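Local coordinates for D-aminopeptidase (Burkholderia sp. LK4, PDB 5TZB), which probably hydrolyses peptides carrying N-terminal beta-amino acids, as a self-processing Ntn hydrolase of peptidase family S58, at residues C[29-33]-C[343-347]; C[196-202]-C[214-220]; C[259-265]-C[298-304]. All blocks are in the same frame, centred on the assembly; numbering follows the deposited sequence.

Contact 1. Residues C[29-33]-C[343-347]; sequences RIGLG and EAVEE
The carboxylate of Glu343 is clasped by two consecutive backbone amides of the loop 29-33. Leu32 N bonds Glu343 OE2 at 2.8 Å and nearly straight (165°), although it comes from well above the carboxylate plane; Gly33 N reaches Glu343 OE1 at 2.8 Å on its syn lone pair, by a more bent path. The two bonds pin both oxygens and limit rotation of the group, and Arg203 forms a salt bridge to OE1. The loop thereby docks on the outer side of helix 331-355, a helix of the layered alpha-beta-beta-alpha fold, whose Ala344 and Val345 face strand 213-220. Packing is tightest at Ile30, which is buried against the next helical turn. With CG2 anti to the backbone N, this methyl lies on the carboxylate end of Glu346, 3.5 Å from Glu346 CD, while Ile30 CG1 and CB each lie 4.0 Å from Glu347 CB. Glu346 and Glu347 are buried acids answered by arginines, Arg288 for the first, Arg203 and Arg24 for the second. Leu32 begins the looser side: its side chain heads away from the helix, partly exposed, and packs on Glu237 of the second subunit.

Contact 2. Residues C[196-202]-C[214-220]; sequences GGIGTAS and VGALVQA
Ala216 O is gripped by two donors of the facing strand: Thr200 OG1 at 2.8 Å, tilted 29° from the carbonyl plane, and Ala201 N at 3.1 Å, lying in that plane. Thr200 places its hydroxyl there because OG1 stands anti to its own backbone N (chi1 -169°); the same oxygen is also bonded to Ile41 N, so it ties the hairpin to the N-terminal loop. Backbone pairing of strands 197-204 and 213-220 is regular and antiparallel, with Gly197 and Ala220, Gly199 and Val218, and Ala201 and Ala216 as hydrogen-bonded pairs; its shortest bond is Val218 N to Gly199 O, 2.7 Å. On one face Leu217 bridges two neighbours, its CD1 lying 3.6 Å from Thr200 CB and 3.9 Å from Ile198 CG2. Across the sheet, Gly199 leaves room for Val218, whose CG2 sits 3.6 Å from Gly199 O. This is a beta hairpin within one of the two central sheets of the Ntn-type sandwich. The Ile198 and Leu217 face packs on strand 63-71 of the opposing sheet, and Gln219 NE2 on that side bonds Thr148. Ala201, Ala216 and Val214 lie under helix 331-355, while strand 260-266 continues the sheet beyond strand 213-220.

Contact 3. Residues C[259-265]-C[298-304]; sequences SIVVTIA and GDIFLAF
The ring of Phe304 is overlapped by the methyl of Ala265, whose CB stands 3.5 Å above the ring plane, off toward the rim near CZ, in a CH-pi contact. The two residues face each other in a beta-alpha-beta crossover: strand 260-266, helix 272-289 and strand 298-305, the two strands running side by side and parallel in one of the two sheets of the sandwich. Phe304 CG sits between the backbone N and the carbonyl carbon (chi1 70°), which swings the ring across onto the partner strand. There Thr263 CG2 also meets it, at the edge close to the ring plane, 3.6 Å from Phe304 CE2. This face, with Val261 and Leu302, looks into the interior between the sheets, against strands 111-115 and 144-148; Thr263 OG1 is satisfied there by the hydroxyl of Tyr113. On the opposite face Ile260, Ile264 and Phe301 pack on helix 272-289, while Val262 CG1 meets Val345 of helix 331-355. Here Val262 CG2 presses obliquely on the Phe301 ring, 3.6 Å from Phe301 CD1, and Ile264 CB meets Ala303 CB at 3.9 Å. Between the faces the backbones exchange bonds in parallel register, from the tight Ile264 N to Leu302 O (2.7 Å) to the longer Val262 N to Ile300 O (3.2 Å). Ser259 is the first modelled residue after the unmodelled residues 247-258, a place consistent with the self-cleavage by which Ntn hydrolases expose a new N terminus at the start of a strand. Asp299 lies beside it, with OD1 held by Ser297 OG and only weakly approached by Ile260 N. The serine side chain turns toward the neighbouring strand, where Ser259 OG accepts the N-H of Gly298 at 2.8 Å.

How the contacts relate
Contacts 2 and 3 are buried in the core and belong to one sheet: strands 213-220 and 260-266 are neighbours, linked by probable hydrogen bonds such as Leu217 N to Thr263 O. Contact 2 is an antiparallel hairpin and contact 3 a parallel crossover, so their backbone pairing differs, and contact 3 carries the aromatic packing that contact 2 lacks. Contact 1 lies farther out, partly buried, and relies on acidic side chains met by arginines, one of them also by two loop amides, rather than strand pairing. Its helix still reaches the core, since Ala344 packs on Ala216 of contact 2 and Val345 on both Ala216 and Val262 of contact 3. Along the chain, contact 1 encloses the other two.

Contact 1. Residues C[29-33]-C[343-347]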
loop_
_atom_site.group_PDB
_atom_site.type_symbol
_atom_site.label_atom_id
_atom_site.label_comp_id
_atom_site.label_asym_id
_atom_site.label_seq_id
_atom_site.Cartn_x
_atom_site.Cartn_y
_atom_site.Cartn_z
ATOM N N ARG C 29 -15.013 30.284 13.447
ATOM C CA ARG C 29 -15.143 29.786 12.093
ATOM C C ARG C 29 -13.892 29.022 11.695
ATOM O O ARG C 29 -12.793 29.567 11.708
ATOM C CB ARG C 29 -15.385 30.939 11.132
ATOM C CG ARG C 29 -16.782 31.529 11.183
ATOM C CD ARG C 29 -16.923 32.666 10.172
ATOM N NE ARG C 29 -16.728 32.179 8.802
ATOM C CZ ARG C 29 -15.581 32.234 8.123
ATOM N NH1 ARG C 29 -14.489 32.754 8.682
ATOM N NH2 ARG C 29 -15.524 31.752 6.885
ATOM N N ILE C 30 -14.077 27.763 11.316
ATOM C CA ILE C 30 -12.980 26.897 10.906
ATOM C C ILE C 30 -12.823 26.887 9.396
ATOM O O ILE C 30 -13.770 26.583 8.675
ATOM C CB ILE C 30 -13.199 25.434 11.366
ATOM C CG1 ILE C 30 -13.380 25.338 12.890
ATOM C CG2 ILE C 30 -12.054 24.559 10.882
ATOM C CD1 ILE C 30 -12.172 25.724 13.684
ATOM N N GLY C 31 -11.635 27.245 8.921
ATOM C CA GLY C 31 -11.374 27.257 7.501
ATOM C C GLY C 31 -12.166 28.348 6.809
ATOM O O GLY C 31 -12.695 29.256 7.461
ATOM N N LEU C 32 -12.274 28.248 5.487
ATOM C CA LEU C 32 -12.896 29.311 4.706
ATOM C C LEU C 32 -14.194 28.917 3.988
ATOM O O LEU C 32 -14.882 29.782 3.423
ATOM C CB LEU C 32 -11.886 29.854 3.693
ATOM C CG LEU C 32 -10.708 30.588 4.335
ATOM C CD1 LEU C 32 -9.498 30.629 3.411
ATOM C CD2 LEU C 32 -11.138 31.983 4.733
ATOM N N GLY C 33 -14.536 27.631 4.010
ATOM C CA GLY C 33 -15.660 27.120 3.238
ATOM C C GLY C 33 -16.992 27.350 3.930
ATOM O O GLY C 33 -17.038 27.837 5.063
ATOM N N GLU C 343 -11.387 20.624 5.881
ATOM C CA GLU C 343 -12.113 21.547 6.766
ATOM C C GLU C 343 -13.197 20.847 7.583
ATOM O O GLU C 343 -13.380 21.153 8.776
ATOM C CB GLU C 343 -12.764 22.687 5.965
ATOM C CG GLU C 343 -11.786 23.718 5.416
ATOM C CD GLU C 343 -12.462 24.978 4.883
ATOM O OE1 GLU C 343 -13.697 25.156 5.049
ATOM O OE2 GLU C 343 -11.735 25.800 4.287
ATOM N N ALA C 344 -13.936 19.944 6.926
ATOM C CA ALA C 344 -15.047 19.252 7.572
ATOM C C ALA C 344 -14.549 18.419 8.746
ATOM O O ALA C 344 -15.158 18.412 9.817
ATOM C CB ALA C 344 -15.768 18.375 6.576
ATOM N N VAL C 345 -13.429 17.727 8.540
ATOM C CA VAL C 345 -12.815 16.922 9.590
ATOM C C VAL C 345 -12.298 17.799 10.730
ATOM O O VAL C 345 -12.514 17.488 11.910
ATOM C CB VAL C 345 -11.663 16.068 9.030
ATOM C CG1 VAL C 345 -10.858 15.429 10.170
ATOM C CG2 VAL C 345 -12.217 15.023 8.089
ATOM N N GLU C 346 -11.625 18.896 10.385
ATOM C CA GLU C 346 -11.113 19.801 11.403
ATOM C C GLU C 346 -12.263 20.313 12.288
ATOM O O GLU C 346 -12.172 20.262 13.514
ATOM C CB GLU C 346 -10.357 20.979 10.765
ATOM C CG GLU C 346 -9.665 21.915 11.765
ATOM C CD GLU C 346 -8.940 23.073 11.084
ATOM O OE1 GLU C 346 -8.871 23.077 9.841
ATOM O OE2 GLU C 346 -8.459 23.990 11.783
ATOM N N GLU C 347 -13.342 20.792 11.673
ATOM C CA GLU C 347 -14.450 21.343 12.466
ATOM C C GLU C 347 -15.208 20.262 13.236
ATOM O O GLU C 347 -15.697 20.505 14.349
ATOM C CB GLU C 347 -15.433 22.124 11.593
ATOM C CG GLU C 347 -16.505 22.834 12.425
ATOM C CD GLU C 347 -17.384 23.771 11.614
ATOM O OE1 GLU C 347 -17.086 23.992 10.425
ATOM O OE2 GLU C 347 -18.356 24.310 12.187
#

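Contact 2. Residues C[196-202]-C[214-220]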
loop_
_atom_site.group_PDB
_atom_site.type_symbol
_atom_site.label_atom_id
_atom_site.label_comp_id
_atom_site.label_asym_id
_atom_site.label_seq_id
_atom_site.Cartn_x
_atom_site.Cartn_y
_atom_site.Cartn_z
ATOM N N GLY C 196 -14.186 13.817 24.978
ATOM C CA GLY C 196 -14.218 13.653 23.539
ATOM C C GLY C 196 -15.500 13.012 23.044
ATOM O O GLY C 196 -16.541 13.102 23.701
ATOM N N GLY C 197 -15.426 12.372 21.878
ATOM C CA GLY C 197 -16.570 11.668 21.330
ATOM C C GLY C 197 -16.968 12.069 19.923
ATOM O O GLY C 197 -16.130 12.332 19.063
ATOM N N ILE C 198 -18.273 12.117 19.690
ATOM C CA ILE C 198 -18.807 12.305 18.344
ATOM C C ILE C 198 -18.761 13.762 17.902
ATOM O O ILE C 198 -19.152 14.655 18.657
ATOM C CB ILE C 198 -20.265 11.789 18.262
ATOM C CG1 ILE C 198 -20.311 10.298 18.597
ATOM C CG2 ILE C 198 -20.856 12.032 16.886
ATOM C CD1 ILE C 198 -19.460 9.398 17.629
ATOM N N GLY C 199 -18.283 13.991 16.680
ATOM C CA GLY C 199 -18.298 15.315 16.075
ATOM C C GLY C 199 -18.638 15.219 14.597
ATOM O O GLY C 199 -18.342 14.211 13.947
ATOM N N THR C 200 -19.275 16.251 14.055
ATOM C CA THR C 200 -19.658 16.217 12.643
ATOM C C THR C 200 -19.661 17.617 12.026
ATOM O O THR C 200 -19.787 18.612 12.734
ATOM C CB THR C 200 -21.043 15.559 12.474
ATOM O OG1 THR C 200 -21.296 15.305 11.093
ATOM C CG2 THR C 200 -22.151 16.458 13.030
ATOM N N ALA C 201 -19.499 17.686 10.711
ATOM C CA ALA C 201 -19.507 18.956 9.984
ATOM C C ALA C 201 -19.621 18.691 8.487
ATOM O O ALA C 201 -19.456 17.556 8.035
ATOM C CB ALA C 201 -18.242 19.775 10.274
ATOM N N SER C 202 -19.907 19.742 7.727
ATOM C CA SER C 202 -19.990 19.637 6.281
ATOM C C SER C 202 -19.565 20.911 5.574
ATOM O O SER C 202 -19.483 21.991 6.182
ATOM C CB SER C 202 -21.416 19.272 5.859
ATOM O OG SER C 202 -22.288 20.359 6.095
ATOM N N VAL C 214 -19.581 17.838 0.978
ATOM C CA VAL C 214 -18.667 16.930 1.683
ATOM C C VAL C 214 -18.967 16.981 3.176
ATOM O O VAL C 214 -18.961 18.064 3.779
ATOM C CB VAL C 214 -17.181 17.297 1.443
ATOM C CG1 VAL C 214 -16.274 16.355 2.208
ATOM C CG2 VAL C 214 -16.849 17.250 -0.022
ATOM N N GLY C 215 -19.255 15.826 3.773
ATOM C CA GLY C 215 -19.529 15.762 5.204
ATOM C C GLY C 215 -18.569 14.834 5.924
ATOM O O GLY C 215 -18.004 13.947 5.306
ATOM N N ALA C 216 -18.371 15.046 7.222
ATOM C CA ALA C 216 -17.524 14.165 8.022
ATOM C C ALA C 216 -18.178 13.842 9.356
ATOM O O ALA C 216 -18.832 14.699 9.968
ATOM C CB ALA C 216 -16.134 14.796 8.263
ATOM N N LEU C 217 -17.988 12.610 9.819
ATOM C CA LEU C 217 -18.418 12.229 11.163
ATOM C C LEU C 217 -17.228 11.578 11.869
ATOM O O LEU C 217 -16.677 10.581 11.389
ATOM C CB LEU C 217 -19.613 11.265 11.115
ATOM C CG LEU C 217 -20.234 10.858 12.460
ATOM C CD1 LEU C 217 -21.084 11.984 12.976
ATOM C CD2 LEU C 217 -21.060 9.588 12.326
ATOM N N VAL C 218 -16.803 12.143 12.991
ATOM C CA VAL C 218 -15.639 11.580 13.666
ATOM C C VAL C 218 -16.012 11.049 15.041
ATOM O O VAL C 218 -17.009 11.469 15.648
ATOM C CB VAL C 218 -14.505 12.612 13.824
ATOM C CG1 VAL C 218 -14.183 13.247 12.477
ATOM C CG2 VAL C 218 -14.893 13.671 14.863
ATOM N N GLN C 219 -15.218 10.090 15.504
ATOM C CA GLN C 219 -15.232 9.667 16.896
ATOM C C GLN C 219 -13.831 9.958 17.424
ATOM O O GLN C 219 -12.887 9.214 17.152
ATOM C CB GLN C 219 -15.609 8.191 17.027
ATOM C CG GLN C 219 -15.631 7.657 18.443
ATOM C CD GLN C 219 -16.304 6.302 18.521
ATOM O OE1 GLN C 219 -17.506 6.187 18.273
ATOM N NE2 GLN C 219 -15.534 5.265 18.857
ATOM N N ALA C 220 -13.705 11.085 18.125
ATOM C CA ALA C 220 -12.412 11.642 18.511
ATOM C C ALA C 220 -12.019 11.206 19.917
ATOM O O ALA C 220 -12.739 11.478 20.886
ATOM C CB ALA C 220 -12.437 13.174 18.416
#

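Contact 3. Residues C[259-265]-C[298-304]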
loop_
_atom_site.group_PDB
_atom_site.type_symbol
_atom_site.label_atom_id
_atom_site.label_comp_id
_atom_site.label_asym_id
_atom_site.label_seq_id
_atom_site.Cartn_x
_atom_site.Cartn_y
_atom_site.Cartn_z
ATOM N N SER C 259 -6.905 7.572 19.684
ATOM C CA SER C 259 -7.459 7.070 18.430
ATOM C C SER C 259 -8.502 8.024 17.865
ATOM O O SER C 259 -9.172 8.736 18.612
ATOM C CB SER C 259 -8.094 5.688 18.617
ATOM O OG SER C 259 -7.151 4.723 19.056
ATOM N N ILE C 260 -8.649 8.029 16.545
ATOM C CA ILE C 260 -9.781 8.730 15.958
ATOM C C ILE C 260 -10.219 8.034 14.683
ATOM O O ILE C 260 -9.414 7.775 13.787
ATOM C CB ILE C 260 -9.494 10.239 15.674
ATOM C CG1 ILE C 260 -10.704 10.886 14.985
ATOM C CG2 ILE C 260 -8.216 10.434 14.846
ATOM C CD1 ILE C 260 -10.567 12.392 14.763
ATOM N N VAL C 261 -11.508 7.714 14.616
ATOM C CA VAL C 261 -12.060 7.150 13.392
ATOM C C VAL C 261 -12.828 8.249 12.677
ATOM O O VAL C 261 -13.489 9.072 13.306
ATOM C CB VAL C 261 -12.953 5.909 13.656
ATOM C CG1 VAL C 261 -12.119 4.784 14.290
ATOM C CG2 VAL C 261 -14.105 6.245 14.547
ATOM N N VAL C 262 -12.660 8.301 11.359
ATOM C CA VAL C 262 -13.257 9.345 10.533
ATOM C C VAL C 262 -14.031 8.724 9.372
ATOM O O VAL C 262 -13.515 7.841 8.696
ATOM C CB VAL C 262 -12.176 10.310 9.948
ATOM C CG1 VAL C 262 -12.826 11.411 9.145
ATOM C CG2 VAL C 262 -11.339 10.928 11.063
ATOM N N THR C 263 -15.270 9.161 9.162
ATOM C CA THR C 263 -15.962 8.848 7.923
ATOM C C THR C 263 -16.214 10.148 7.185
ATOM O O THR C 263 -16.741 11.093 7.760
ATOM C CB THR C 263 -17.307 8.103 8.122
ATOM O OG1 THR C 263 -17.080 6.831 8.741
ATOM C CG2 THR C 263 -17.973 7.851 6.768
ATOM N N ILE C 264 -15.776 10.194 5.932
ATOM C CA ILE C 264 -16.053 11.301 5.028
ATOM C C ILE C 264 -17.105 10.864 4.016
ATOM O O ILE C 264 -16.972 9.798 3.415
ATOM C CB ILE C 264 -14.781 11.737 4.284
ATOM C CG1 ILE C 264 -13.779 12.357 5.272
ATOM C CG2 ILE C 264 -15.120 12.727 3.158
ATOM C CD1 ILE C 264 -12.343 12.469 4.694
ATOM N N ALA C 265 -18.151 11.665 3.823
ATOM C CA ALA C 265 -19.130 11.353 2.773
ATOM C C ALA C 265 -19.247 12.502 1.777
ATOM O O ALA C 265 -19.098 13.686 2.133
ATOM C CB ALA C 265 -20.496 11.037 3.375
ATOM N N GLY C 298 -5.155 4.961 17.135
ATOM C CA GLY C 298 -5.693 4.309 15.955
ATOM C C GLY C 298 -6.349 5.339 15.061
ATOM O O GLY C 298 -7.516 5.698 15.256
ATOM N N ASP C 299 -5.590 5.839 14.091
ATOM C CA ASP C 299 -6.093 6.898 13.227
ATOM C C ASP C 299 -6.456 6.316 11.861
ATOM O O ASP C 299 -5.604 6.136 10.983
ATOM C CB ASP C 299 -5.068 8.033 13.133
ATOM C CG ASP C 299 -4.705 8.607 14.517
ATOM O OD1 ASP C 299 -5.511 8.456 15.470
ATOM O OD2 ASP C 299 -3.615 9.195 14.665
ATOM N N ILE C 300 -7.737 5.990 11.710
ATOM C CA ILE C 300 -8.202 5.226 10.558
ATOM C C ILE C 300 -9.350 5.944 9.862
ATOM O O ILE C 300 -10.347 6.304 10.501
ATOM C CB ILE C 300 -8.621 3.801 11.002
ATOM C CG1 ILE C 300 -7.413 3.083 11.612
ATOM C CG2 ILE C 300 -9.239 3.012 9.850
ATOM C CD1 ILE C 300 -7.730 1.723 12.237
ATOM N N PHE C 301 -9.201 6.163 8.556
ATOM C CA PHE C 301 -10.110 7.032 7.815
ATOM C C PHE C 301 -10.826 6.321 6.661
ATOM O O PHE C 301 -10.212 5.578 5.896
ATOM C CB PHE C 301 -9.351 8.241 7.244
ATOM C CG PHE C 301 -8.383 8.880 8.211
ATOM C CD1 PHE C 301 -8.703 9.047 9.547
ATOM C CD2 PHE C 301 -7.134 9.321 7.762
ATOM C CE1 PHE C 301 -7.789 9.639 10.431
ATOM C CE2 PHE C 301 -6.219 9.912 8.644
ATOM C CZ PHE C 301 -6.550 10.075 9.969
ATOM N N LEU C 302 -12.116 6.594 6.525
ATOM C CA LEU C 302 -12.935 6.029 5.463
ATOM C C LEU C 302 -13.646 7.146 4.743
ATOM O O LEU C 302 -14.129 8.077 5.379
ATOM C CB LEU C 302 -13.953 5.037 6.025
ATOM C CG LEU C 302 -15.040 4.473 5.099
ATOM C CD1 LEU C 302 -14.451 3.631 4.003
ATOM C CD2 LEU C 302 -16.007 3.644 5.919
ATOM N N ALA C 303 -13.685 7.059 3.421
ATOM C CA ALA C 303 -14.455 7.983 2.603
ATOM C C ALA C 303 -15.351 7.216 1.625
ATOM O O ALA C 303 -14.904 6.266 0.984
ATOM C CB ALA C 303 -13.542 8.914 1.856
ATOM N N PHE C 304 -16.616 7.605 1.533
ATOM C CA PHE C 304 -17.496 7.031 0.510
ATOM C C PHE C 304 -18.239 8.121 -0.264
ATOM O O PHE C 304 -18.481 9.226 0.244
ATOM C CB PHE C 304 -18.479 6.014 1.118
ATOM C CG PHE C 304 -19.556 6.619 1.993
ATOM C CD1 PHE C 304 -20.779 7.020 1.458
ATOM C CD2 PHE C 304 -19.363 6.733 3.364
ATOM C CE1 PHE C 304 -21.766 7.563 2.266
ATOM C CE2 PHE C 304 -20.349 7.271 4.177
ATOM C CZ PHE C 304 -21.556 7.690 3.623
#